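Long-range contacts in thermostable monoacylglycerol lipase (Bacillus, PDB 4LHE), which hydrolyses the ester bond of monoacylglycerols to release a fatty acid and glycerol, probably through a serine nucleophile carried on an alpha/beta hydrolase fold: residues Leu24-Phe29 / Pro53-His58; Thr94-Gly99 / Val117-Ala122; Tyr141-Gly146 / Tyr159-Thr164; Asp182-Pro187 / Gln209-Thr214; Ser193-Val198 / Asn223-Ala228. One frame throughout, in Å; residues are numbered along the deposited sequence.

How the contacts relate
Contacts 1 and 2 are core contacts on the central sheet, whose neighbouring strands 21-26 and 90-96 bond to each other, with Val-26 N 2.8 Å from Thr-94 O. Contact 5 is partly buried. Its Ser-193 N and His-226 O are both held by Asn-120 of contact 2, and one sulfate ion is bound by residues of contacts 1, 2 and 5. Around that ion the interactions are polar, made by imidazole, hydroxyl and backbone N-H groups. Contact 3 is a surface strand pair, linked to contact 1 by Tyr-159 and Gly-57. Contact 4, a partly buried join of serines and isoleucines, lies about 34 Å from contact 3, centre to centre.

Contact 1 (Leu24-Phe29 / Pro53-His58); sequences LLVHGF and PRLKGH. With SO4 (sulfate ion), chain D.
With CG between its own backbone N and carbonyl carbon (chi1 68°), His-27 swings its ring from the end of strand 21-26 against Leu-55 and His-58, which both hold CG anti to the carbonyl carbon. The segment Leu-24-Phe-29 ends in the His-Gly loop that, in alpha/beta hydrolases of this kind, leads to the oxyanion hole; consistently, Phe-29 N donates to the sulfate. Both ring nitrogens of His-27 are used: NE2 accepts from Leu-55 N at 2.9 Å and 174°, while ND1 donates to Gly-28 O. Over one face of the ring sits Leu-55 CG, 3.9 Å from its centroid in a CH-pi contact. At the rim Pro-53 O meets CD2 and His-58 CB meets CE1; the CE1 edge is turned toward the His-58 face in an offset edge-to-face pair, planes at 63°. A water joins Leu-25 O, His-27 N and Pro-53 O. His-58 ND1 donates to Lys-56 O, and its NE2 reaches Phe-29 O at 2.8 Å in a weak, bent bond.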
# COMPACT_ATOMS: atom_id res chain seq x y z
N LEU A 24 -5.75 8.60 3.69
CA LEU A 24 -5.70 7.93 2.38
C LEU A 24 -5.14 6.52 2.62
O LEU A 24 -4.07 6.38 3.23
CB LEU A 24 -4.74 8.69 1.46
CG LEU A 24 -4.57 8.17 0.04
CD1 LEU A 24 -5.86 8.30 -0.68
CD2 LEU A 24 -3.47 8.95 -0.70
N LEU A 25 -5.85 5.49 2.15
CA LEU A 25 -5.35 4.11 2.29
C LEU A 25 -5.04 3.46 0.94
O LEU A 25 -5.89 3.43 0.05
CB LEU A 25 -6.36 3.25 3.05
CG LEU A 25 -6.71 3.68 4.48
CD1 LEU A 25 -7.89 4.63 4.47
CD2 LEU A 25 -7.03 2.46 5.34
N VAL A 26 -3.84 2.93 0.79
CA VAL A 26 -3.40 2.44 -0.51
C VAL A 26 -3.16 0.94 -0.49
O VAL A 26 -2.25 0.46 0.19
CB VAL A 26 -2.14 3.17 -0.99
CG1 VAL A 26 -1.94 2.93 -2.49
CG2 VAL A 26 -2.26 4.69 -0.72
N HIS A 27 -3.98 0.20 -1.25
CA HIS A 27 -3.84 -1.26 -1.33
C HIS A 27 -2.62 -1.64 -2.17
O HIS A 27 -1.97 -0.76 -2.74
CB HIS A 27 -5.12 -1.95 -1.82
CG HIS A 27 -5.48 -1.68 -3.26
ND1 HIS A 27 -4.93 -2.39 -4.31
CD2 HIS A 27 -6.38 -0.83 -3.81
CE1 HIS A 27 -5.46 -1.97 -5.45
NE2 HIS A 27 -6.34 -1.03 -5.18
N GLY A 28 -2.31 -2.94 -2.22
CA GLY A 28 -1.07 -3.39 -2.85
C GLY A 28 -1.15 -3.83 -4.31
O GLY A 28 -2.19 -3.70 -4.95
N PHE A 29 -0.04 -4.37 -4.80
CA PHE A 29 0.17 -4.73 -6.22
C PHE A 29 -0.75 -5.83 -6.73
O PHE A 29 -1.36 -5.68 -7.78
CB PHE A 29 1.64 -5.13 -6.40
CG PHE A 29 2.00 -5.65 -7.77
CD1 PHE A 29 2.21 -4.78 -8.84
CD2 PHE A 29 2.18 -7.02 -7.98
CE1 PHE A 29 2.59 -5.26 -10.09
CE2 PHE A 29 2.55 -7.51 -9.23
CZ PHE A 29 2.75 -6.62 -10.29
N PRO A 53 -9.09 4.34 -2.52
CA PRO A 53 -9.27 4.19 -3.97
C PRO A 53 -8.94 2.78 -4.43
O PRO A 53 -8.23 2.05 -3.73
CB PRO A 53 -8.26 5.19 -4.57
CG PRO A 53 -7.19 5.35 -3.50
CD PRO A 53 -7.95 5.22 -2.18
N ARG A 54 -9.46 2.42 -5.60
CA ARG A 54 -9.14 1.17 -6.27
C ARG A 54 -8.11 1.53 -7.33
O ARG A 54 -8.41 2.32 -8.23
CB ARG A 54 -10.40 0.59 -6.92
CG ARG A 54 -10.19 -0.69 -7.76
CD ARG A 54 -11.53 -1.20 -8.35
NE ARG A 54 -12.10 -0.30 -9.35
CZ ARG A 54 -11.62 -0.15 -10.58
NH1 ARG A 54 -10.55 -0.83 -10.96
NH2 ARG A 54 -12.20 0.69 -11.43
N LEU A 55 -6.89 1.01 -7.22
CA LEU A 55 -5.85 1.37 -8.19
C LEU A 55 -6.24 0.91 -9.59
O LEU A 55 -6.74 -0.22 -9.75
CB LEU A 55 -4.49 0.77 -7.80
CG LEU A 55 -3.90 1.22 -6.48
CD1 LEU A 55 -2.55 0.59 -6.24
CD2 LEU A 55 -3.82 2.73 -6.42
N LYS A 56 -6.00 1.75 -10.60
CA LYS A 56 -6.28 1.36 -11.99
C LYS A 56 -5.72 -0.03 -12.32
O LYS A 56 -4.56 -0.34 -11.99
CB LYS A 56 -5.75 2.39 -12.99
CG LYS A 56 -6.32 2.16 -14.39
CD LYS A 56 -5.91 3.24 -15.38
CE LYS A 56 -6.81 3.20 -16.60
NZ LYS A 56 -6.34 4.08 -17.71
N GLY A 57 -6.55 -0.87 -12.93
CA GLY A 57 -6.10 -2.18 -13.37
C GLY A 57 -6.26 -3.25 -12.30
O GLY A 57 -6.03 -4.43 -12.56
N HIS A 58 -6.64 -2.82 -11.10
CA HIS A 58 -6.80 -3.72 -9.96
C HIS A 58 -8.28 -3.98 -9.66
O HIS A 58 -9.14 -3.12 -9.91
CB HIS A 58 -6.10 -3.14 -8.73
CG HIS A 58 -4.61 -3.06 -8.88
ND1 HIS A 58 -4.00 -2.19 -9.75
CD2 HIS A 58 -3.61 -3.78 -8.30
CE1 HIS A 58 -2.69 -2.35 -9.68
NE2 HIS A 58 -2.43 -3.31 -8.81
S SO4 D . 1.23 -6.85 -2.52
O1 SO4 D . 0.54 -7.39 -3.70
O2 SO4 D . 0.26 -6.71 -1.41
O3 SO4 D . 2.28 -7.79 -2.11
O4 SO4 D . 1.84 -5.58 -2.91
O HOH W 1 -5.94 1.97 -2.48

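Contact 2 (Thr94-Gly99 / Val117-Ala122); sequences TGLSMG and VPINAA. With SO4 (sulfate ion), chain D.
A buried pairing of parallel strands sets Thr-94, Gly-95 and Leu-96 beside Val-117, Pro-118 and Ile-119 near the centre of the molecule, in the beta-alpha-beta unit formed by strand 90-96, helix 98-109 and strand 115-119. The short strand axes diverge by only 6° and approach to 4.7 Å. Ile-119 N donates to Gly-95 O at 2.9 Å, and Ser-97 N to Ile-119 O at 2.8 Å. Val-117 O receives a weak bond from Gly-95 N, and a side chain adds to it: Thr-94 OG1, anti to its own backbone nitrogen (chi1 -176°), lies 2.6 Å from Val-117 O in the carbonyl plane, on a lone pair. On the same sheet face Leu-96 CD1 packs 4.0 Å from Ile-119 CG2. Beyond the strand the chain makes the sharp turn of a Gly-X-Ser-X-Gly nucleophile elbow, with Ser-97, the probable nucleophile, at positive phi (51°). The glycines fit the tight bend, since a CB on Gly-95 would run into Gly-99 O. Ala-121 and Ala-122 pass close to Ser-97, with Ala-121 CA 3.8 Å from Ser-97 O, and Ser-97 CA points its hydrogen at Asn-120 O. Ser-97 OG binds sulfate O4 at 2.8 Å, and Met-98 N reaches this same oxygen in a weak bond at 3.3 Å, as a backbone donor of an oxyanion hole would.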
# COMPACT_ATOMS: atom_id res chain seq x y z
N THR A 94 -1.47 5.79 4.47
CA THR A 94 -1.07 4.44 4.90
C THR A 94 -1.30 3.47 3.74
O THR A 94 -2.16 3.68 2.88
CB THR A 94 -1.82 3.98 6.16
OG1 THR A 94 -1.32 2.70 6.58
CG2 THR A 94 -3.34 3.85 5.90
N GLY A 95 -0.52 2.41 3.68
CA GLY A 95 -0.72 1.47 2.60
C GLY A 95 0.03 0.18 2.82
O GLY A 95 1.03 0.17 3.54
N LEU A 96 -0.45 -0.88 2.18
CA LEU A 96 0.14 -2.20 2.31
C LEU A 96 1.07 -2.54 1.14
O LEU A 96 0.68 -2.41 -0.02
CB LEU A 96 -0.97 -3.24 2.40
CG LEU A 96 -0.53 -4.70 2.40
CD1 LEU A 96 0.25 -5.02 3.68
CD2 LEU A 96 -1.76 -5.59 2.27
N SER A 97 2.28 -3.00 1.45
CA SER A 97 3.19 -3.48 0.42
C SER A 97 3.26 -2.38 -0.64
O SER A 97 3.36 -1.20 -0.27
CB SER A 97 2.73 -4.83 -0.12
OG SER A 97 3.76 -5.41 -0.91
N MET A 98 3.17 -2.71 -1.94
CA MET A 98 3.11 -1.65 -2.96
C MET A 98 2.32 -0.39 -2.58
O MET A 98 2.64 0.73 -3.01
CB MET A 98 2.65 -2.13 -4.35
CG MET A 98 2.91 -1.09 -5.45
SD MET A 98 2.29 -1.39 -7.12
CE MET A 98 0.55 -1.11 -6.88
N GLY A 99 1.28 -0.55 -1.77
CA GLY A 99 0.56 0.62 -1.30
C GLY A 99 1.45 1.40 -0.35
O GLY A 99 1.32 2.63 -0.20
N VAL A 117 2.06 5.95 7.26
CA VAL A 117 2.07 4.64 7.91
C VAL A 117 2.22 3.50 6.89
O VAL A 117 1.24 2.83 6.51
CB VAL A 117 0.82 4.43 8.83
CG1 VAL A 117 0.97 3.15 9.64
CG2 VAL A 117 0.68 5.60 9.80
N PRO A 118 3.45 3.29 6.39
CA PRO A 118 3.66 2.19 5.45
C PRO A 118 3.66 0.84 6.17
O PRO A 118 4.19 0.75 7.28
CB PRO A 118 5.06 2.48 4.88
CG PRO A 118 5.74 3.33 5.94
CD PRO A 118 4.65 4.13 6.59
N ILE A 119 3.05 -0.18 5.58
CA ILE A 119 2.98 -1.50 6.22
C ILE A 119 3.59 -2.51 5.27
O ILE A 119 3.07 -2.68 4.16
CB ILE A 119 1.51 -1.91 6.46
CG1 ILE A 119 0.76 -0.82 7.24
CG2 ILE A 119 1.42 -3.27 7.13
CD1 ILE A 119 -0.73 -1.13 7.45
N ASN A 120 4.66 -3.19 5.68
CA ASN A 120 5.37 -4.10 4.78
C ASN A 120 5.68 -3.51 3.40
O ASN A 120 5.61 -4.20 2.38
CB ASN A 120 4.62 -5.43 4.64
CG ASN A 120 4.71 -6.29 5.90
OD1 ASN A 120 5.66 -6.18 6.67
ND2 ASN A 120 3.71 -7.13 6.10
N ALA A 121 6.00 -2.21 3.38
CA ALA A 121 6.28 -1.48 2.15
C ALA A 121 7.47 -2.07 1.42
O ALA A 121 8.46 -2.48 2.04
CB ALA A 121 6.52 -0.01 2.46
N ALA A 122 7.36 -2.11 0.09
CA ALA A 122 8.37 -2.69 -0.79
C ALA A 122 9.23 -1.60 -1.42
O ALA A 122 8.71 -0.71 -2.10
CB ALA A 122 7.68 -3.51 -1.87
S SO4 D . 1.23 -6.85 -2.52
O1 SO4 D . 0.54 -7.39 -3.70
O2 SO4 D . 0.26 -6.71 -1.41
O3 SO4 D . 2.28 -7.79 -2.11
O4 SO4 D . 1.84 -5.58 -2.91

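Contact 3 (Tyr141-Gly146 / Tyr159-Thr164); sequences YLDSIG and YEKTPT
Lys-161 lies across Tyr-141 and alongside Asp-143 in a two-stranded antiparallel sheet, 141-143 against 161-163. This sheet belongs to the segment inserted between core strands 115-119 and 188-193, where alpha/beta hydrolases commonly carry their cap. CB of Lys-161 sits near Leu-142 O and Tyr-141 CB. Lys-161 CG comes 3.6 Å from Asp-143 OD1, and its CD rests 3.7 Å from Tyr-141 CB, the two side chains meeting at about a right angle. Lys-161 CE closes to 3.1 Å from Asp-143 OD1. The chain is extended beyond CG, so Lys-161 NZ runs on past the carboxylate to 4.2 Å from Tyr-141 CD2, and its distance to Asp-143 OD1, 4.3 Å, is beyond a salt bridge. An alanine here is likely to uncover Tyr-141 CB and leave the Asp-143 carboxylate without its nearby opposite charge. The CD1 and CE1 side of the tyrosine ring lies against Pro-163, while outside the pair the side chain also touches Glu-63 and Glu-66 of helix 62-67. On the other face of the sheet Leu-142 CG and CD2 pack on Thr-164 CG2. The backbones are joined by two nearly straight bonds between Leu-142 and Thr-162, one each way, and by Ser-144 N to Glu-160 O. Ser-144 OG, anti to its carbonyl carbon (chi1 -69°), lies 3.1 Å from Thr-162 OG1 and 2.8 Å from a water that donates to Tyr-159 O.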
# COMPACT_ATOMS: atom_id res chain seq x y z
N TYR A 141 2.72 -14.22 -18.31
CA TYR A 141 2.15 -14.26 -16.97
C TYR A 141 2.91 -15.21 -16.08
O TYR A 141 3.43 -16.23 -16.55
CB TYR A 141 0.71 -14.75 -17.03
CG TYR A 141 -0.23 -13.93 -17.88
CD1 TYR A 141 -0.63 -12.66 -17.47
CD2 TYR A 141 -0.73 -14.43 -19.08
CE1 TYR A 141 -1.50 -11.91 -18.24
CE2 TYR A 141 -1.60 -13.69 -19.85
CZ TYR A 141 -1.98 -12.43 -19.43
OH TYR A 141 -2.84 -11.67 -20.20
N LEU A 142 2.97 -14.89 -14.79
CA LEU A 142 3.41 -15.84 -13.77
C LEU A 142 2.21 -16.20 -12.92
O LEU A 142 1.43 -15.32 -12.55
CB LEU A 142 4.46 -15.23 -12.86
CG LEU A 142 5.51 -14.36 -13.52
CD1 LEU A 142 6.34 -13.84 -12.42
CD2 LEU A 142 6.35 -15.17 -14.49
N ASP A 143 2.06 -17.48 -12.61
CA ASP A 143 0.98 -17.91 -11.74
C ASP A 143 1.29 -17.38 -10.35
O ASP A 143 2.45 -17.40 -9.92
CB ASP A 143 0.84 -19.44 -11.72
CG ASP A 143 0.65 -20.02 -13.12
OD1 ASP A 143 0.41 -19.23 -14.06
OD2 ASP A 143 0.75 -21.26 -13.27
N SER A 144 0.28 -16.87 -9.66
CA SER A 144 0.49 -16.30 -8.35
C SER A 144 0.52 -17.41 -7.31
O SER A 144 -0.16 -18.43 -7.45
CB SER A 144 -0.57 -15.24 -8.03
OG SER A 144 -0.39 -14.09 -8.86
N ILE A 145 1.35 -17.22 -6.28
CA ILE A 145 1.66 -18.27 -5.32
C ILE A 145 0.55 -18.48 -4.28
O ILE A 145 0.53 -19.48 -3.55
CB ILE A 145 3.01 -17.97 -4.60
CG1 ILE A 145 3.93 -17.16 -5.51
CG2 ILE A 145 3.68 -19.25 -4.13
CD1 ILE A 145 5.20 -16.62 -4.84
N GLY A 146 -0.40 -17.54 -4.22
CA GLY A 146 -1.41 -17.56 -3.18
C GLY A 146 -1.11 -16.50 -2.14
O GLY A 146 -0.06 -15.85 -2.20
N TYR A 159 -5.52 -11.33 -8.04
CA TYR A 159 -5.59 -12.13 -9.27
C TYR A 159 -4.84 -13.47 -9.11
O TYR A 159 -4.01 -13.61 -8.21
CB TYR A 159 -4.98 -11.36 -10.45
CG TYR A 159 -5.65 -10.04 -10.79
CD1 TYR A 159 -7.03 -9.91 -10.84
CD2 TYR A 159 -4.88 -8.92 -11.07
CE1 TYR A 159 -7.63 -8.70 -11.16
CE2 TYR A 159 -5.46 -7.71 -11.39
CZ TYR A 159 -6.83 -7.62 -11.43
OH TYR A 159 -7.41 -6.42 -11.76
N GLU A 160 -5.12 -14.43 -9.98
CA GLU A 160 -4.41 -15.71 -9.94
C GLU A 160 -3.17 -15.72 -10.84
O GLU A 160 -2.31 -16.59 -10.73
CB GLU A 160 -5.34 -16.86 -10.31
CG GLU A 160 -4.97 -18.17 -9.65
CD GLU A 160 -6.14 -18.76 -8.88
OE1 GLU A 160 -6.85 -19.62 -9.46
OE2 GLU A 160 -6.35 -18.36 -7.72
N LYS A 161 -3.10 -14.75 -11.75
CA LYS A 161 -1.93 -14.58 -12.60
C LYS A 161 -1.42 -13.13 -12.53
O LYS A 161 -2.22 -12.18 -12.43
CB LYS A 161 -2.23 -15.00 -14.05
CG LYS A 161 -1.78 -16.43 -14.38
CD LYS A 161 -2.14 -16.84 -15.82
CE LYS A 161 -1.24 -17.98 -16.33
NZ LYS A 161 -1.47 -18.31 -17.78
N THR A 162 -0.10 -12.96 -12.57
CA THR A 162 0.49 -11.63 -12.56
C THR A 162 1.20 -11.38 -13.88
O THR A 162 2.05 -12.17 -14.27
CB THR A 162 1.50 -11.48 -11.41
OG1 THR A 162 0.81 -11.59 -10.16
CG2 THR A 162 2.19 -10.14 -11.48
N PRO A 163 0.83 -10.29 -14.57
CA PRO A 163 1.45 -9.94 -15.85
C PRO A 163 2.89 -9.53 -15.59
O PRO A 163 3.14 -8.76 -14.65
CB PRO A 163 0.63 -8.73 -16.32
CG PRO A 163 -0.64 -8.83 -15.58
CD PRO A 163 -0.27 -9.38 -14.24
N THR A 164 3.82 -10.05 -16.39
CA THR A 164 5.22 -9.80 -16.11
C THR A 164 5.57 -8.40 -16.56
O THR A 164 6.54 -7.80 -16.07
CB THR A 164 6.14 -10.88 -16.72
OG1 THR A 164 6.21 -10.72 -18.13
CG2 THR A 164 5.61 -12.24 -16.41
O HOH W 2 -1.77 -12.29 -7.28

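Contact 4 (Asp182-Pro187 / Gln209-Thr214); sequences DRIVCP and QGISST
Ile-184 and Ile-211 form the tight inner part of this contact: CG2 of Ile-211 packs 3.8 Å from both CB and CD1 of Ile-184, the two side chains crossing at a slant. Ile-184 is buried further by Leu-104 and Ala-107 of helix 98-109. Beside them Ser-213, its OG anti to the carbonyl carbon (chi1 -55°), donates this hydroxyl to Cys-186 O at 2.7 Å. A buried hydroxyl thus satisfies a backbone carbonyl just ahead of strand 188-193. Ser-212 N gives its hydrogen to Ile-184 O at 3.0 Å, nearly along the C=O axis though bent at the hydrogen (136°).

Toward solvent the join is looser. Ser-212 OG donates to Asp-182 O at 2.9 Å, in the carbonyl plane on a lone pair, whereas the Asp-182 carboxylate turns off to a salt bridge with Arg-183 NH1. Val-185 only brushes Ser-212 CB, and a water spans from Val-185 O to Thr-214 N, the second bond weak. The two segments are adjacent helix-to-strand connections, one entering strand 188-193 and the other following helix 202-210 on the way to strand 216-221, as in the parallel part of an alpha/beta hydrolase sheet.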
# COMPACT_ATOMS: atom_id res chain seq x y z
N ASP A 182 14.96 10.49 0.91
CA ASP A 182 15.43 11.72 1.56
C ASP A 182 14.45 12.90 1.42
O ASP A 182 14.51 13.85 2.21
CB ASP A 182 16.79 12.08 0.96
CG ASP A 182 16.76 12.13 -0.55
OD1 ASP A 182 16.98 11.07 -1.19
OD2 ASP A 182 16.49 13.22 -1.10
N ARG A 183 13.57 12.84 0.43
CA ARG A 183 12.54 13.87 0.24
C ARG A 183 11.47 13.84 1.33
O ARG A 183 10.73 14.81 1.51
CB ARG A 183 11.86 13.72 -1.13
CG ARG A 183 12.81 13.56 -2.34
CD ARG A 183 13.27 14.91 -2.91
NE ARG A 183 13.90 14.78 -4.24
CZ ARG A 183 15.21 14.73 -4.45
NH1 ARG A 183 16.06 14.80 -3.43
NH2 ARG A 183 15.69 14.62 -5.69
N ILE A 184 11.37 12.71 2.04
CA ILE A 184 10.33 12.53 3.05
C ILE A 184 10.74 13.11 4.40
O ILE A 184 11.72 12.67 4.99
CB ILE A 184 9.98 11.03 3.24
CG1 ILE A 184 9.48 10.42 1.93
CG2 ILE A 184 8.91 10.87 4.29
CD1 ILE A 184 9.20 8.91 2.01
N VAL A 185 9.98 14.08 4.91
CA VAL A 185 10.29 14.67 6.21
C VAL A 185 9.17 14.57 7.27
O VAL A 185 9.35 15.03 8.41
CB VAL A 185 10.73 16.15 6.07
CG1 VAL A 185 11.88 16.30 5.09
CG2 VAL A 185 9.55 17.01 5.67
N CYS A 186 8.03 13.97 6.92
CA CYS A 186 6.91 13.91 7.86
C CYS A 186 7.09 12.74 8.82
O CYS A 186 7.89 11.84 8.55
CB CYS A 186 5.59 13.80 7.11
SG CYS A 186 5.42 12.28 6.16
N PRO A 187 6.40 12.78 9.98
CA PRO A 187 6.45 11.65 10.91
C PRO A 187 6.17 10.30 10.24
O PRO A 187 5.29 10.19 9.38
CB PRO A 187 5.33 11.98 11.91
CG PRO A 187 5.36 13.48 11.98
CD PRO A 187 5.63 13.92 10.54
N GLN A 209 16.23 4.34 7.45
CA GLN A 209 17.48 5.07 7.29
C GLN A 209 17.39 6.11 6.19
O GLN A 209 17.96 7.20 6.31
CB GLN A 209 18.66 4.10 7.06
CG GLN A 209 18.90 3.08 8.19
CD GLN A 209 19.15 3.70 9.57
OE1 GLN A 209 19.39 4.91 9.70
NE2 GLN A 209 19.09 2.87 10.61
N GLY A 210 16.64 5.81 5.13
CA GLY A 210 16.61 6.66 3.96
C GLY A 210 15.79 7.94 4.06
O GLY A 210 16.05 8.91 3.31
N ILE A 211 14.79 7.96 4.94
CA ILE A 211 13.97 9.16 5.09
C ILE A 211 14.66 10.17 6.00
O ILE A 211 15.44 9.81 6.88
CB ILE A 211 12.56 8.86 5.67
CG1 ILE A 211 12.70 8.21 7.06
CG2 ILE A 211 11.76 7.99 4.69
CD1 ILE A 211 11.39 7.72 7.67
N SER A 212 14.34 11.45 5.78
CA SER A 212 14.94 12.52 6.57
C SER A 212 14.03 12.93 7.73
O SER A 212 14.34 13.86 8.48
CB SER A 212 15.27 13.70 5.67
OG SER A 212 16.12 13.29 4.61
N SER A 213 12.90 12.22 7.85
CA SER A 213 11.98 12.33 8.98
C SER A 213 12.68 12.29 10.35
O SER A 213 13.48 11.39 10.62
CB SER A 213 10.99 11.16 8.92
OG SER A 213 10.33 11.14 7.67
N THR A 214 12.37 13.26 11.21
CA THR A 214 12.98 13.34 12.54
C THR A 214 12.21 12.51 13.56
O THR A 214 12.76 12.05 14.56
CB THR A 214 13.13 14.81 13.03
OG1 THR A 214 11.84 15.42 13.15
CG2 THR A 214 13.95 15.63 12.06
O HOH W 3 9.19 14.28 11.10

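Contact 5 (Ser193-Val198 / Asn223-Ala228); sequences SDEDHV and NSYHVA. With SO4 (sulfate ion), chain D.
Asp-196 and His-226 lie side by side and point the same way, but carboxylate and imidazole planes are turned 57° apart. His-226 holds CG anti to its backbone N (chi1 -174°), which brings ND1 to Asp-196 OD2. The hydrogen bond from His-226 ND1 to Asp-196 OD2 is short, 2.5 Å; the oxygen lies near the ring plane and is met on its syn side, somewhat out of the carboxylate plane. Val-198 stands at about a right angle to His-226, its CB over the ring centre in a CH-pi contact 3.8 Å from the centroid. The other carboxylate oxygen is fixed as well: Asp-196 OD1 accepts from Val-198 N at 2.7 Å in an Asx turn, and from Val-199 N. With Ser-97 near NE2, the pair has the geometry of the Ser-His-Asp triad of alpha/beta hydrolases, carried on the loops after strands 188-193 and 216-221. His-226 NE2 donates to sulfate O3 at 2.8 Å. An alanine in place of His-226 would probably leave Asp-196 OD2 without its ring donor, take away the ring under Val-198 CB, and leave no imidazole beside Ser-97. Farther out, His-197 points its CE1 at the face of Tyr-225 in an edge-to-face pair, centroids 4.5 Å apart and planes at 68°, while His-197 ND1 is bonded to Asp-148. At the strand end Ser-193 OG donates weakly to Tyr-225 O at 3.3 Å and touches Ala-228 CB.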
# COMPACT_ATOMS: atom_id res chain seq x y z
N SER A 193 6.12 -7.11 9.27
CA SER A 193 5.80 -8.45 9.74
C SER A 193 7.09 -9.24 9.79
O SER A 193 7.79 -9.34 8.78
CB SER A 193 4.79 -9.11 8.79
OG SER A 193 3.51 -8.49 8.89
N ASP A 194 7.42 -9.76 10.98
CA ASP A 194 8.60 -10.61 11.17
C ASP A 194 8.63 -11.70 10.12
O ASP A 194 9.65 -11.95 9.49
CB ASP A 194 8.60 -11.29 12.54
CG ASP A 194 8.88 -10.33 13.68
OD1 ASP A 194 9.49 -9.28 13.42
OD2 ASP A 194 8.50 -10.64 14.83
N GLU A 195 7.47 -12.33 9.94
CA GLU A 195 7.37 -13.46 9.03
C GLU A 195 6.74 -13.10 7.68
O GLU A 195 5.98 -13.90 7.12
CB GLU A 195 6.62 -14.61 9.71
CG GLU A 195 7.30 -15.13 10.98
CD GLU A 195 6.65 -16.39 11.55
OE1 GLU A 195 6.69 -17.45 10.88
OE2 GLU A 195 6.09 -16.33 12.68
N ASP A 196 7.05 -11.92 7.15
CA ASP A 196 6.73 -11.60 5.77
C ASP A 196 7.57 -12.50 4.87
O ASP A 196 8.79 -12.51 4.99
CB ASP A 196 7.07 -10.13 5.47
CG ASP A 196 6.42 -9.62 4.19
OD1 ASP A 196 6.48 -10.33 3.16
OD2 ASP A 196 5.85 -8.49 4.20
N HIS A 197 6.91 -13.27 3.99
CA HIS A 197 7.58 -14.16 3.03
C HIS A 197 7.54 -13.59 1.61
O HIS A 197 7.85 -14.31 0.65
CB HIS A 197 6.95 -15.56 3.01
CG HIS A 197 6.67 -16.14 4.37
ND1 HIS A 197 5.39 -16.31 4.85
CD2 HIS A 197 7.50 -16.62 5.32
CE1 HIS A 197 5.45 -16.85 6.06
NE2 HIS A 197 6.71 -17.05 6.37
N VAL A 198 7.14 -12.33 1.48
CA VAL A 198 7.05 -11.67 0.17
C VAL A 198 8.01 -10.50 0.07
O VAL A 198 8.82 -10.43 -0.86
CB VAL A 198 5.62 -11.16 -0.12
CG1 VAL A 198 5.57 -10.44 -1.45
CG2 VAL A 198 4.63 -12.32 -0.10
N ASN A 223 2.57 -11.76 14.86
CA ASN A 223 1.63 -12.84 14.55
C ASN A 223 1.02 -12.71 13.14
O ASN A 223 -0.11 -13.13 12.92
CB ASN A 223 0.52 -12.90 15.60
CG ASN A 223 -0.15 -14.27 15.70
OD1 ASN A 223 0.37 -15.28 15.18
ND2 ASN A 223 -1.31 -14.32 16.35
N SER A 224 1.77 -12.14 12.21
CA SER A 224 1.22 -11.89 10.87
C SER A 224 2.23 -12.20 9.79
O SER A 224 3.42 -11.98 9.97
CB SER A 224 0.81 -10.43 10.72
OG SER A 224 -0.27 -10.11 11.58
N TYR A 225 1.73 -12.66 8.65
CA TYR A 225 2.58 -12.74 7.48
C TYR A 225 2.32 -11.50 6.62
O TYR A 225 1.66 -10.55 7.07
CB TYR A 225 2.22 -13.94 6.61
CG TYR A 225 2.40 -15.29 7.26
CD1 TYR A 225 3.21 -15.45 8.38
CD2 TYR A 225 1.76 -16.41 6.74
CE1 TYR A 225 3.36 -16.69 8.98
CE2 TYR A 225 1.91 -17.66 7.33
CZ TYR A 225 2.71 -17.79 8.44
OH TYR A 225 2.85 -19.04 9.01
N HIS A 226 2.82 -11.52 5.40
CA HIS A 226 2.78 -10.34 4.53
C HIS A 226 1.53 -9.48 4.54
O HIS A 226 1.61 -8.25 4.68
CB HIS A 226 3.07 -10.74 3.09
CG HIS A 226 3.19 -9.57 2.16
ND1 HIS A 226 4.05 -8.52 2.41
CD2 HIS A 226 2.58 -9.29 0.99
CE1 HIS A 226 3.97 -7.64 1.42
NE2 HIS A 226 3.08 -8.09 0.55
N VAL A 227 0.37 -10.11 4.34
CA VAL A 227 -0.89 -9.38 4.22
C VAL A 227 -1.41 -9.01 5.60
O VAL A 227 -2.48 -9.46 6.02
CB VAL A 227 -1.95 -10.21 3.50
CG1 VAL A 227 -3.17 -9.34 3.12
CG2 VAL A 227 -1.35 -10.82 2.25
N ALA A 228 -0.64 -8.20 6.32
CA ALA A 228 -0.83 -7.95 7.75
C ALA A 228 -2.16 -7.24 8.09
O ALA A 228 -2.69 -7.40 9.19
CB ALA A 228 0.37 -7.15 8.29
S SO4 D . 1.23 -6.85 -2.52
O1 SO4 D . 0.54 -7.39 -3.70
O2 SO4 D . 0.26 -6.71 -1.41
O3 SO4 D . 2.28 -7.79 -2.11
O4 SO4 D . 1.84 -5.58 -2.91
O HOH W 4 5.18 -11.98 12.17